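Local coordinates for putative streptothricin acetyltransferase (Bacillus anthracis, PDB 3PP9), which probably transfers the acetyl group of acetyl coenzyme A to streptothricin-type antibiotics, as a putative resistance enzyme of the GNAT acetyltransferase family, at residues A147-Y152 against I179-H184; I43-E48 against F151-G156; L65-Y70 against Q76-A81. All coordinates share one frame; numbering follows the deposited sequence. Where two conformers were deposited one is given.

Contact 1 of 3, residues A147-Y152 against I179-H184; sequences AACKFY and IYWYLH. With ACO (acetyl coenzyme *a), chain D.
Ile179 meets the helix by the tip of its side chain, CD1 lying 4.3 Å from Cys149 SG. Trp181, two residues on along the same side of the strand, supplies most of the strand's share of the interface. Its six-membered ring presses on Cys149, with Trp181 CZ2 3.6 Å from Cys149 CB. Cys149 SG, held opposite its own carbonyl carbon (chi1 -69°), sits at the indole edge, 4.8 Å from the centroid of the Trp181 five-membered ring: a sulfur-aromatic contact. One face of the indole takes Tyr152 CB, 4.1 Å above the plane and offset toward the rim. The Tyr152 ring leans obliquely to the five-membered ring, planes 40° apart. Trp181 NE1 is buried here without a polar partner. Past the indole, the phenol runs on to the cofactor: Tyr152 OH is 3.3 Å from the acetyl carbon C of acetyl coenzyme A, and S1P lies at the ring edge. Phe151, on the cofactor side, places a ring face under CCP. Segments 147-152 and 179-184 run nearly parallel, 19° apart: a helix packed on the sheet of the GNAT fold, with the helix lining the acetyl coenzyme A pocket.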
loop_
_atom_site.group_PDB
_atom_site.type_symbol
_atom_site.label_atom_id
_atom_site.label_comp_id
_atom_site.label_asym_id
_atom_site.label_seq_id
_atom_site.Cartn_x
_atom_site.Cartn_y
_atom_site.Cartn_z
ATOM N N ALA A 147 15.136 13.007 7.565
ATOM C CA ALA A 147 15.718 12.469 8.800
ATOM C C ALA A 147 15.387 10.987 8.901
ATOM O O ALA A 147 16.258 10.161 9.165
ATOM C CB ALA A 147 15.162 13.180 10.027
ATOM N N ALA A 148 14.116 10.650 8.705
ATOM C CA ALA A 148 13.671 9.252 8.767
ATOM C C ALA A 148 14.312 8.418 7.654
ATOM O O ALA A 148 14.742 7.277 7.883
ATOM C CB ALA A 148 12.157 9.166 8.679
ATOM N N CYS A 149 14.367 8.972 6.455
ATOM C CA CYS A 149 14.984 8.240 5.337
ATOM C C CYS A 149 16.441 7.878 5.646
ATOM O O CYS A 149 16.857 6.733 5.450
ATOM C CB CYS A 149 14.870 9.012 4.031
ATOM S SG CYS A 149 13.150 9.132 3.406
ATOM N N LYS A 150 17.216 8.845 6.129
ATOM C CA LYS A 150 18.620 8.588 6.464
ATOM C C LYS A 150 18.715 7.561 7.585
ATOM O O LYS A 150 19.590 6.698 7.567
ATOM C CB LYS A 150 19.330 9.882 6.841
ATOM C CG LYS A 150 19.514 10.842 5.674
ATOM C CD LYS A 150 20.444 10.260 4.623
ATOM C CE LYS A 150 20.663 11.234 3.475
ATOM N NZ LYS A 150 21.649 10.729 2.490
ATOM N N PHE A 151 17.812 7.646 8.555
ATOM C CA PHE A 151 17.785 6.692 9.663
ATOM C C PHE A 151 17.547 5.264 9.131
ATOM O O PHE A 151 18.275 4.328 9.482
ATOM C CB PHE A 151 16.660 7.081 10.630
ATOM C CG PHE A 151 16.313 6.006 11.645
ATOM C CD1 PHE A 151 17.147 5.743 12.711
ATOM C CD2 PHE A 151 15.131 5.295 11.544
ATOM C CE1 PHE A 151 16.812 4.765 13.634
ATOM C CE2 PHE A 151 14.790 4.315 12.468
ATOM C CZ PHE A 151 15.633 4.059 13.520
ATOM N N TYR A 152 16.548 5.082 8.270
ATOM C CA TYR A 152 16.289 3.738 7.720
ATOM C C TYR A 152 17.485 3.231 6.909
ATOM O O TYR A 152 17.831 2.042 6.973
ATOM C CB TYR A 152 14.981 3.685 6.915
ATOM C CG TYR A 152 13.777 3.990 7.761
ATOM C CD1 TYR A 152 13.449 3.199 8.844
ATOM C CD2 TYR A 152 12.916 5.025 7.428
ATOM C CE1 TYR A 152 12.337 3.486 9.633
ATOM C CE2 TYR A 152 11.809 5.296 8.200
ATOM C CZ TYR A 152 11.524 4.520 9.294
ATOM O OH TYR A 152 10.410 4.804 10.081
ATOM N N ILE A 179 7.496 6.783 -0.159
ATOM C CA ILE A 179 8.682 5.977 -0.390
ATOM C C ILE A 179 8.549 4.713 0.459
ATOM O O ILE A 179 8.277 4.786 1.658
ATOM C CB ILE A 179 9.991 6.706 -0.042
ATOM C CG1 ILE A 179 10.089 8.021 -0.820
ATOM C CG2 ILE A 179 11.185 5.809 -0.350
ATOM C CD1 ILE A 179 11.366 8.817 -0.539
ATOM N N TYR A 180 8.733 3.566 -0.175
ATOM C CA TYR A 180 8.617 2.263 0.516
ATOM C C TYR A 180 10.011 1.651 0.747
ATOM O O TYR A 180 10.769 1.446 -0.201
ATOM C CB TYR A 180 7.669 1.369 -0.276
ATOM C CG TYR A 180 6.346 2.077 -0.452
ATOM C CD1 TYR A 180 5.368 2.015 0.516
ATOM C CD2 TYR A 180 6.110 2.847 -1.578
ATOM C CE1 TYR A 180 4.153 2.699 0.346
ATOM C CE2 TYR A 180 4.913 3.518 -1.750
ATOM C CZ TYR A 180 3.956 3.450 -0.791
ATOM O OH TYR A 180 2.779 4.137 -1.007
ATOM N N TRP A 181 10.320 1.390 2.019
ATOM C CA TRP A 181 11.630 0.895 2.446
ATOM C C TRP A 181 11.513 -0.520 2.940
ATOM O O TRP A 181 10.540 -0.856 3.610
ATOM C CB TRP A 181 12.182 1.768 3.573
ATOM C CG TRP A 181 12.521 3.184 3.200
ATOM C CD1 TRP A 181 11.672 4.252 3.186
ATOM C CD2 TRP A 181 13.814 3.688 2.851
ATOM N NE1 TRP A 181 12.362 5.393 2.833
ATOM C CE2 TRP A 181 13.677 5.075 2.628
ATOM C CE3 TRP A 181 15.073 3.104 2.701
ATOM C CZ2 TRP A 181 14.757 5.872 2.244
ATOM C CZ3 TRP A 181 16.137 3.889 2.340
ATOM C CH2 TRP A 181 15.972 5.273 2.111
ATOM N N TYR A 182 12.539 -1.312 2.634
ATOM C CA TYR A 182 12.587 -2.727 2.947
ATOM C C TYR A 182 13.901 -3.199 3.524
ATOM O O TYR A 182 14.956 -2.792 3.067
ATOM C CB TYR A 182 12.390 -3.517 1.629
ATOM C CG TYR A 182 11.031 -3.273 1.016
ATOM C CD1 TYR A 182 9.961 -4.111 1.285
ATOM C CD2 TYR A 182 10.799 -2.164 0.215
ATOM C CE1 TYR A 182 8.691 -3.846 0.766
ATOM C CE2 TYR A 182 9.530 -1.902 -0.301
ATOM C CZ TYR A 182 8.499 -2.765 -0.053
ATOM O OH TYR A 182 7.243 -2.458 -0.545
ATOM N N LEU A 183 13.814 -4.087 4.505
ATOM C CA LEU A 183 15.001 -4.718 5.100
ATOM C C LEU A 183 14.705 -6.204 5.058
ATOM O O LEU A 183 13.851 -6.675 5.797
ATOM C CB LEU A 183 15.242 -4.294 6.535
ATOM C CG LEU A 183 16.466 -4.892 7.244
ATOM C CD1 LEU A 183 17.730 -4.455 6.569
ATOM C CD2 LEU A 183 16.490 -4.444 8.686
ATOM N N HIS A 184 15.406 -6.932 4.192
ATOM C CA HIS A 184 15.227 -8.381 4.059
ATOM C C HIS A 184 16.247 -9.123 4.902
ATOM O O HIS A 184 17.407 -8.742 4.948
ATOM C CB HIS A 184 15.359 -8.823 2.594
ATOM C CG HIS A 184 15.197 -10.297 2.394
ATOM N ND1 HIS A 184 16.257 -11.136 2.115
ATOM C CD2 HIS A 184 14.103 -11.091 2.476
ATOM C CE1 HIS A 184 15.816 -12.379 2.009
ATOM N NE2 HIS A 184 14.513 -12.379 2.229
HETATM N N1A ACO D . 19.782 12.676 9.842
HETATM C C2A ACO D . 20.743 11.806 9.478
HETATM N N3A ACO D . 20.954 10.640 10.108
HETATM C C4A ACO D . 20.176 10.294 11.166
HETATM C C5A ACO D . 19.127 11.208 11.622
HETATM C C6A ACO D . 18.964 12.464 10.894
HETATM N N6A ACO D . 18.007 13.329 11.284
HETATM N N7A ACO D . 18.526 10.643 12.675
HETATM C C8A ACO D . 19.141 9.458 12.890
HETATM N N9A ACO D . 20.115 9.251 11.984
HETATM C C1B ACO D . 21.048 8.115 11.918
HETATM C C2B ACO D . 22.012 8.258 13.097
HETATM O O2B ACO D . 23.137 9.117 12.863
HETATM C C3B ACO D . 22.423 6.837 13.371
HETATM O O3B ACO D . 23.514 6.500 12.525
HETATM P P3B ACO D . 24.769 5.631 13.023
HETATM O O7A ACO D . 24.177 4.290 13.402
HETATM O O8A ACO D . 25.307 6.432 14.181
HETATM O O9A ACO D . 25.639 5.613 11.782
HETATM C C4B ACO D . 21.202 6.029 12.975
HETATM O O4B ACO D . 20.431 6.842 12.076
HETATM C C5B ACO D . 20.377 5.641 14.195
HETATM O O5B ACO D . 19.800 6.828 14.745
HETATM P P1A ACO D . 19.096 6.808 16.185
HETATM O O1A ACO D . 19.801 7.783 17.099
HETATM O O2A ACO D . 18.971 5.370 16.595
HETATM O O3A ACO D . 17.646 7.396 15.774
HETATM P P2A ACO D . 16.609 8.144 16.728
HETATM O O4A ACO D . 16.886 9.606 16.535
HETATM O O5A ACO D . 16.586 7.580 18.123
HETATM O O6A ACO D . 15.184 7.747 16.078
HETATM C CBP ACO D . 13.484 8.404 14.511
HETATM C CCP ACO D . 14.917 7.925 14.696
HETATM C CDP ACO D . 13.174 8.458 13.022
HETATM C CEP ACO D . 12.532 7.436 15.210
HETATM C CAP ACO D . 13.315 9.797 15.131
HETATM O OAP ACO D . 14.041 10.769 14.331
HETATM C C9P ACO D . 11.890 10.269 15.201
HETATM O O9P ACO D . 11.146 9.895 16.074
HETATM N N8P ACO D . 11.452 11.132 14.276
HETATM C C7P ACO D . 10.101 11.700 14.288
HETATM C C6P ACO D . 9.019 10.697 13.989
HETATM C C5P ACO D . 9.290 10.068 12.652
HETATM O O5P ACO D . 9.671 10.728 11.702
HETATM N N4P ACO D . 9.099 8.771 12.558
HETATM C C3P ACO D . 9.302 8.008 11.340
HETATM C C2P ACO D . 8.052 8.209 10.485
HETATM S S1P ACO D . 7.881 6.941 9.247
HETATM C C ACO D . 7.269 5.641 10.136
HETATM O O ACO D . 7.092 5.743 11.331
HETATM C CH3 ACO D . 6.966 4.366 9.427
#

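Contact 2 of 3, residues I43-E48 against F151-G156; sequences IEYTVE and FYEKCG. With ACO (acetyl coenzyme *a), chain D.
A tyrosine from the two-stranded antiparallel sheet of strands 25-36 and 43-56, Tyr45, reaches across to Glu153 near the C-terminal end of helix 146-154, and this pair alone joins the two segments. The side chains approach from opposite directions. Tyr45 OH donates to Glu153 OE2 over 3.0 Å, meeting that oxygen from above the carboxylate plane, 38° out of it. Glu153 OE1 is close as well, 3.2 Å from Tyr45 OH, so the hydroxyl stands before both oxygens, and OE2 lies at the edge of the phenol ring. Ring and carboxylate planes differ by 28°. On the strand, Tyr45 CG is wedged between its backbone N and carbonyl carbon (chi1 70°), while the Glu153 chain stretches out from the helix. Glu153 is exposed and has a second conformer, so the bond may not be permanent. The stronger partner of Tyr45 OH is Lys150 NZ, one turn back on the helix and likewise deposited in two conformers; in the one described it also forms a long, weak ion pair with Glu153 OE1. The Tyr45 side chain also packs on Leu32 and Ile159.

Behind Glu153 the last helical bond is Cys155 N to Phe151 O (3.0 Å); Gly156, at positive phi, closes the end in a Schellman motif, its N bonded to Glu153 O (3.2 Å). Cys155 SG lies 3.7 Å above the Phe151 plane, offset toward the rim, on the face opposite the cofactor. Lys154, bent at its second torsion, lays CD 3.4 Å from O9A of the 3'-phosphate. The contact is a polar surface bridge from the antiparallel pair of strands to the Schellman-capped helix that borders the GNAT cofactor pocket.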
loop_
_atom_site.group_PDB
_atom_site.type_symbol
_atom_site.label_atom_id
_atom_site.label_comp_id
_atom_site.label_asym_id
_atom_site.label_seq_id
_atom_site.Cartn_x
_atom_site.Cartn_y
_atom_site.Cartn_z
ATOM N N ILE A 43 16.570 2.150 -7.233
ATOM C CA ILE A 43 15.958 3.446 -7.050
ATOM C C ILE A 43 16.982 4.266 -6.300
ATOM O O ILE A 43 17.454 3.871 -5.228
ATOM C CB ILE A 43 14.661 3.364 -6.247
ATOM C CG1 ILE A 43 13.608 2.597 -7.051
ATOM C CG2 ILE A 43 14.161 4.773 -5.919
ATOM C CD1 ILE A 43 12.329 2.307 -6.280
ATOM N N GLU A 44 17.331 5.410 -6.866
ATOM C CA GLU A 44 18.316 6.272 -6.261
ATOM C C GLU A 44 17.676 7.592 -5.918
ATOM O O GLU A 44 16.536 7.874 -6.279
ATOM C CB GLU A 44 19.470 6.500 -7.233
ATOM C CG GLU A 44 20.199 5.227 -7.615
ATOM C CD GLU A 44 21.303 5.458 -8.623
ATOM O OE1 GLU A 44 21.269 6.481 -9.341
ATOM O OE2 GLU A 44 22.194 4.591 -8.716
ATOM N N TYR A 45 18.412 8.412 -5.195
ATOM C CA TYR A 45 17.864 9.687 -4.848
ATOM C C TYR A 45 18.958 10.696 -4.610
ATOM O O TYR A 45 20.133 10.349 -4.438
ATOM C CB TYR A 45 17.018 9.595 -3.563
ATOM C CG TYR A 45 17.826 9.349 -2.304
ATOM C CD1 TYR A 45 18.471 10.408 -1.652
ATOM C CD2 TYR A 45 17.948 8.082 -1.767
ATOM C CE1 TYR A 45 19.215 10.205 -0.518
ATOM C CE2 TYR A 45 18.686 7.864 -0.632
ATOM C CZ TYR A 45 19.322 8.942 -0.002
ATOM O OH TYR A 45 20.079 8.765 1.132
ATOM N N THR A 46 18.541 11.950 -4.647
ATOM C CA THR A 46 19.403 13.081 -4.331
ATOM C C THR A 46 18.546 13.872 -3.352
ATOM O O THR A 46 17.319 13.716 -3.316
ATOM C CB THR A 46 19.826 13.940 -5.532
ATOM O OG1 THR A 46 18.682 14.531 -6.172
ATOM C CG2 THR A 46 20.632 13.110 -6.534
ATOM N N VAL A 47 19.196 14.691 -2.539
ATOM C CA VAL A 47 18.503 15.496 -1.545
ATOM C C VAL A 47 18.447 16.944 -2.009
ATOM O O VAL A 47 19.451 17.474 -2.487
ATOM C CB VAL A 47 19.239 15.398 -0.203
ATOM C CG1 VAL A 47 18.631 16.369 0.802
ATOM C CG2 VAL A 47 19.206 13.967 0.324
ATOM N N GLU A 48 17.279 17.570 -1.900
ATOM C CA GLU A 48 17.096 18.969 -2.292
ATOM C C GLU A 48 16.548 19.748 -1.103
ATOM O O GLU A 48 15.572 19.335 -0.484
ATOM C CB GLU A 48 16.117 19.105 -3.460
ATOM C CG GLU A 48 15.947 20.536 -3.969
ATOM C CD GLU A 48 14.978 20.675 -5.142
ATOM O OE1 GLU A 48 14.728 21.821 -5.572
ATOM O OE2 GLU A 48 14.466 19.658 -5.636
ATOM N N PHE A 151 17.812 7.646 8.555
ATOM C CA PHE A 151 17.785 6.692 9.663
ATOM C C PHE A 151 17.547 5.264 9.131
ATOM O O PHE A 151 18.275 4.328 9.482
ATOM C CB PHE A 151 16.660 7.081 10.630
ATOM C CG PHE A 151 16.313 6.006 11.645
ATOM C CD1 PHE A 151 17.147 5.743 12.711
ATOM C CD2 PHE A 151 15.131 5.295 11.544
ATOM C CE1 PHE A 151 16.812 4.765 13.634
ATOM C CE2 PHE A 151 14.790 4.315 12.468
ATOM C CZ PHE A 151 15.633 4.059 13.520
ATOM N N TYR A 152 16.548 5.082 8.270
ATOM C CA TYR A 152 16.289 3.738 7.720
ATOM C C TYR A 152 17.485 3.231 6.909
ATOM O O TYR A 152 17.831 2.042 6.973
ATOM C CB TYR A 152 14.981 3.685 6.915
ATOM C CG TYR A 152 13.777 3.990 7.761
ATOM C CD1 TYR A 152 13.449 3.199 8.844
ATOM C CD2 TYR A 152 12.916 5.025 7.428
ATOM C CE1 TYR A 152 12.337 3.486 9.633
ATOM C CE2 TYR A 152 11.809 5.296 8.200
ATOM C CZ TYR A 152 11.524 4.520 9.294
ATOM O OH TYR A 152 10.410 4.804 10.081
ATOM N N GLU A 153 18.111 4.123 6.155
ATOM C CA GLU A 153 19.275 3.765 5.345
ATOM C C GLU A 153 20.422 3.276 6.250
ATOM O O GLU A 153 21.120 2.323 5.910
ATOM C CB GLU A 153 19.690 4.971 4.516
ATOM C CG GLU A 153 20.752 4.698 3.484
ATOM C CD GLU A 153 21.103 5.943 2.703
ATOM O OE1 GLU A 153 21.604 6.925 3.297
ATOM O OE2 GLU A 153 20.930 5.924 1.474
ATOM N N LYS A 154 20.623 3.940 7.389
ATOM C CA LYS A 154 21.644 3.549 8.362
ATOM C C LYS A 154 21.326 2.199 9.001
ATOM O O LYS A 154 22.244 1.446 9.370
ATOM C CB LYS A 154 21.841 4.610 9.454
ATOM C CG LYS A 154 22.618 5.834 9.047
ATOM C CD LYS A 154 24.067 5.486 8.749
ATOM C CE LYS A 154 24.880 6.725 8.436
ATOM N NZ LYS A 154 26.276 6.368 8.105
ATOM N N CYS A 155 20.035 1.882 9.101
ATOM C CA CYS A 155 19.561 0.627 9.666
ATOM C C CYS A 155 19.560 -0.538 8.660
ATOM O O CYS A 155 19.172 -1.656 9.011
ATOM C CB CYS A 155 18.171 0.804 10.300
ATOM S SG CYS A 155 18.155 1.825 11.781
ATOM N N GLY A 156 19.979 -0.283 7.429
ATOM C CA GLY A 156 20.057 -1.340 6.405
ATOM C C GLY A 156 18.917 -1.468 5.428
ATOM O O GLY A 156 18.913 -2.364 4.574
HETATM N N1A ACO D . 19.782 12.676 9.842
HETATM C C2A ACO D . 20.743 11.806 9.478
HETATM N N3A ACO D . 20.954 10.640 10.108
HETATM C C4A ACO D . 20.176 10.294 11.166
HETATM C C5A ACO D . 19.127 11.208 11.622
HETATM C C6A ACO D . 18.964 12.464 10.894
HETATM N N6A ACO D . 18.007 13.329 11.284
HETATM N N7A ACO D . 18.526 10.643 12.675
HETATM C C8A ACO D . 19.141 9.458 12.890
HETATM N N9A ACO D . 20.115 9.251 11.984
HETATM C C1B ACO D . 21.048 8.115 11.918
HETATM C C2B ACO D . 22.012 8.258 13.097
HETATM O O2B ACO D . 23.137 9.117 12.863
HETATM C C3B ACO D . 22.423 6.837 13.371
HETATM O O3B ACO D . 23.514 6.500 12.525
HETATM P P3B ACO D . 24.769 5.631 13.023
HETATM O O7A ACO D . 24.177 4.290 13.402
HETATM O O8A ACO D . 25.307 6.432 14.181
HETATM O O9A ACO D . 25.639 5.613 11.782
HETATM C C4B ACO D . 21.202 6.029 12.975
HETATM O O4B ACO D . 20.431 6.842 12.076
HETATM C C5B ACO D . 20.377 5.641 14.195
HETATM O O5B ACO D . 19.800 6.828 14.745
HETATM P P1A ACO D . 19.096 6.808 16.185
HETATM O O1A ACO D . 19.801 7.783 17.099
HETATM O O2A ACO D . 18.971 5.370 16.595
HETATM O O3A ACO D . 17.646 7.396 15.774
HETATM P P2A ACO D . 16.609 8.144 16.728
HETATM O O4A ACO D . 16.886 9.606 16.535
HETATM O O5A ACO D . 16.586 7.580 18.123
HETATM O O6A ACO D . 15.184 7.747 16.078
HETATM C CBP ACO D . 13.484 8.404 14.511
HETATM C CCP ACO D . 14.917 7.925 14.696
HETATM C CDP ACO D . 13.174 8.458 13.022
HETATM C CEP ACO D . 12.532 7.436 15.210
HETATM C CAP ACO D . 13.315 9.797 15.131
HETATM O OAP ACO D . 14.041 10.769 14.331
HETATM C C9P ACO D . 11.890 10.269 15.201
HETATM O O9P ACO D . 11.146 9.895 16.074
HETATM N N8P ACO D . 11.452 11.132 14.276
HETATM C C7P ACO D . 10.101 11.700 14.288
HETATM C C6P ACO D . 9.019 10.697 13.989
HETATM C C5P ACO D . 9.290 10.068 12.652
HETATM O O5P ACO D . 9.671 10.728 11.702
HETATM N N4P ACO D . 9.099 8.771 12.558
HETATM C C3P ACO D . 9.302 8.008 11.340
HETATM C C2P ACO D . 8.052 8.209 10.485
HETATM S S1P ACO D . 7.881 6.941 9.247
HETATM C C ACO D . 7.269 5.641 10.136
HETATM O O ACO D . 7.092 5.743 11.331
HETATM C CH3 ACO D . 6.966 4.366 9.427
#

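Contact 3 of 3, residues L65-Y70 against Q76-A81; sequences LVYNEY and QIIYIA
Tyr67, at the start of the short 3-10 turn 67-70, meets Ile78; the two side chains cross at about a right angle, Ile78 CD1 coming obliquely to the ring, 3.8 Å from Tyr67 CD1. The ring also stacks on Phe19. Within the turn, Tyr70 N bonds to Tyr67 O.

At Glu69 the contact becomes polar. Its carbonyl O receives Gln76 NE2, but the N-O distance of 2.5 Å is too short for an ordinary bond and belongs to one of two Gln76 conformers, so its geometry is doubtful; the oxygen lies in the Gln76 amide plane, whereas the donor sits well above the carbonyl plane. A water links the same pair, donating to Glu69 OE1 and accepting from Gln76 NE2 (3.1 Å).

Tyr70 gives most of the area on the 65-70 side. In this conformer the Gln76 amide lies flat over one face of its ring, planes 11° apart, with NE2 3.7 Å above the centre: an amide-pi stack. Gln76 CG, placed between backbone N and carbonyl carbon (chi1 72°), starts an extended chain that runs across the phenol, and another water bridges Tyr70 OH and Gln76 OE1. Nearer the backbone, Tyr70 CB packs against Ile78 CG1 at 3.5 Å, while Ile77 N lies in the ring plane at its edge. Val92 of the next strand touches both Tyr70 and Ile78. At the carbonyl of Tyr70 the two backbones are joined through water: one molecule accepts from Ile78 N at 2.9 Å and lies 2.7 Å from Tyr70 O, and a second lies between Tyr70 O and Gln76 O. The result is a 3-10 turn folded back, by amide stacking, apolar packing and waters, on the first residues of strand 76-83 in the GNAT sheet.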
loop_
_atom_site.group_PDB
_atom_site.type_symbol
_atom_site.label_atom_id
_atom_site.label_comp_id
_atom_site.label_asym_id
_atom_site.label_seq_id
_atom_site.Cartn_x
_atom_site.Cartn_y
_atom_site.Cartn_z
ATOM N N LEU A 65 -4.059 6.129 15.592
ATOM C CA LEU A 65 -3.303 5.131 16.367
ATOM C C LEU A 65 -3.873 4.968 17.773
ATOM O O LEU A 65 -3.849 5.919 18.569
ATOM C CB LEU A 65 -1.834 5.542 16.491
ATOM C CG LEU A 65 -0.955 4.668 17.385
ATOM C CD1 LEU A 65 -0.952 3.197 16.903
ATOM C CD2 LEU A 65 0.473 5.210 17.469
ATOM N N VAL A 66 -4.390 3.778 18.076
ATOM C CA VAL A 66 -4.954 3.472 19.393
ATOM C C VAL A 66 -4.078 2.358 19.958
ATOM O O VAL A 66 -4.151 1.219 19.495
ATOM C CB VAL A 66 -6.394 3.016 19.294
ATOM C CG1 VAL A 66 -6.941 2.660 20.683
ATOM C CG2 VAL A 66 -7.249 4.107 18.650
ATOM N N TYR A 67 -3.262 2.688 20.959
ATOM C CA TYR A 67 -2.322 1.698 21.513
ATOM C C TYR A 67 -2.969 0.390 21.962
ATOM O O TYR A 67 -2.412 -0.702 21.762
ATOM C CB TYR A 67 -1.491 2.252 22.689
ATOM C CG TYR A 67 -0.752 3.555 22.484
ATOM C CD1 TYR A 67 -0.053 3.821 21.328
ATOM C CD2 TYR A 67 -0.650 4.457 23.532
ATOM C CE1 TYR A 67 0.663 5.017 21.180
ATOM C CE2 TYR A 67 0.041 5.647 23.399
ATOM C CZ TYR A 67 0.693 5.925 22.234
ATOM O OH TYR A 67 1.388 7.115 22.138
ATOM N N ASN A 68 -4.155 0.470 22.564
ATOM C CA ASN A 68 -4.835 -0.734 23.068
ATOM C C ASN A 68 -5.104 -1.794 21.997
ATOM O O ASN A 68 -5.246 -2.972 22.303
ATOM C CB ASN A 68 -6.150 -0.323 23.745
ATOM C CG ASN A 68 -6.784 -1.438 24.542
ATOM O OD1 ASN A 68 -7.979 -1.717 24.409
ATOM N ND2 ASN A 68 -5.991 -2.092 25.374
ATOM N N GLU A 69 -5.182 -1.370 20.741
ATOM C CA GLU A 69 -5.421 -2.289 19.628
ATOM C C GLU A 69 -4.242 -3.203 19.366
ATOM O O GLU A 69 -4.376 -4.180 18.630
ATOM C CB GLU A 69 -5.684 -1.509 18.332
ATOM C CG GLU A 69 -6.916 -0.646 18.342
ATOM C CD GLU A 69 -7.152 0.060 17.011
ATOM O OE1 GLU A 69 -6.350 -0.110 16.061
ATOM O OE2 GLU A 69 -8.157 0.786 16.910
ATOM N N TYR A 70 -3.100 -2.899 19.977
ATOM C CA TYR A 70 -1.862 -3.655 19.789
ATOM C C TYR A 70 -1.481 -4.490 20.981
ATOM O O TYR A 70 -0.429 -5.109 20.979
ATOM C CB TYR A 70 -0.715 -2.702 19.408
ATOM C CG TYR A 70 -0.928 -2.091 18.048
ATOM C CD1 TYR A 70 -1.786 -1.025 17.867
ATOM C CD2 TYR A 70 -0.266 -2.588 16.934
ATOM C CE1 TYR A 70 -1.995 -0.487 16.609
ATOM C CE2 TYR A 70 -0.477 -2.051 15.678
ATOM C CZ TYR A 70 -1.329 -1.007 15.523
ATOM O OH TYR A 70 -1.539 -0.473 14.272
ATOM N N GLN A 76 0.377 -8.308 15.797
ATOM C CA GLN A 76 0.725 -6.895 15.903
ATOM C C GLN A 76 1.184 -6.662 17.339
ATOM O O GLN A 76 0.832 -7.420 18.244
ATOM C CB GLN A 76 -0.373 -5.954 15.374
ATOM C CG GLN A 76 -1.618 -5.796 16.172
ATOM C CD GLN A 76 -2.617 -4.857 15.474
ATOM O OE1 GLN A 76 -2.552 -4.642 14.257
ATOM N NE2 GLN A 76 -3.540 -4.299 16.244
ATOM N N ILE A 77 2.010 -5.643 17.537
ATOM C CA ILE A 77 2.569 -5.371 18.838
ATOM C C ILE A 77 3.162 -3.985 18.893
ATOM O O ILE A 77 3.426 -3.388 17.858
ATOM C CB ILE A 77 3.742 -6.396 19.087
ATOM C CG1 ILE A 77 4.238 -6.434 20.526
ATOM C CG2 ILE A 77 4.925 -6.128 18.153
ATOM C CD1 ILE A 77 5.149 -7.695 20.788
ATOM N N ILE A 78 3.309 -3.477 20.113
ATOM C CA ILE A 78 4.003 -2.211 20.367
ATOM C C ILE A 78 5.136 -2.461 21.366
ATOM O O ILE A 78 4.954 -3.188 22.365
ATOM C CB ILE A 78 3.082 -1.094 20.899
ATOM C CG1 ILE A 78 2.156 -0.658 19.774
ATOM C CG2 ILE A 78 3.899 0.093 21.404
ATOM C CD1 ILE A 78 1.082 0.376 20.164
ATOM N N TYR A 79 6.319 -1.943 21.050
ATOM C CA TYR A 79 7.426 -1.992 21.996
ATOM C C TYR A 79 7.669 -0.565 22.434
ATOM O O TYR A 79 7.617 0.350 21.616
ATOM C CB TYR A 79 8.704 -2.568 21.421
ATOM C CG TYR A 79 8.639 -4.039 21.153
ATOM C CD1 TYR A 79 8.854 -4.950 22.170
ATOM C CD2 TYR A 79 8.401 -4.522 19.884
ATOM C CE1 TYR A 79 8.788 -6.318 21.939
ATOM C CE2 TYR A 79 8.364 -5.881 19.639
ATOM C CZ TYR A 79 8.559 -6.766 20.663
ATOM O OH TYR A 79 8.518 -8.134 20.411
ATOM N N ILE A 80 7.910 -0.382 23.724
ATOM C CA ILE A 80 8.217 0.930 24.281
ATOM C C ILE A 80 9.660 0.998 24.760
ATOM O O ILE A 80 10.240 0.001 25.183
ATOM C CB ILE A 80 7.271 1.333 25.471
ATOM C CG1 ILE A 80 7.235 0.256 26.578
ATOM C CG2 ILE A 80 5.866 1.600 24.945
ATOM C CD1 ILE A 80 6.396 0.613 27.840
ATOM N N ALA A 81 10.240 2.190 24.675
ATOM C CA ALA A 81 11.574 2.462 25.149
ATOM C C ALA A 81 11.448 3.221 26.471
ATOM O O ALA A 81 10.853 4.307 26.522
ATOM C CB ALA A 81 12.330 3.326 24.131
HETATM O O HOH W 1 -5.328 -2.342 14.733
HETATM O O HOH W 2 0.389 -7.853 20.953
HETATM O O HOH W 3 1.810 -4.446 22.427
HETATM O O HOH W 4 -2.442 -2.600 12.440
#

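In the fold
Contacts 1 and 2 both use helix 146-154, their centres 7 Å apart: contact 1 sets the helix on the central sheet, and contact 2 ties another flank of it to the antiparallel strand pair. Tyr45 of contact 2 reaches Lys150 of contact 1, Lys150 NZ and Tyr45 OH being 2.9 Å apart, and Leu183 CD1 packs 3.1 Å from Gly156 O. Both contacts touch acetyl coenzyme A, contact 1 along its length from adenine to thioester. Contact 3 lies elsewhere, its centre about 21 Å from that of contact 1 and 27 Å from that of contact 2, with the Tyr70 side chain about 11 Å from acetyl coenzyme A. Strand 76-83 still shares the seven-stranded sheet with strand 178-184.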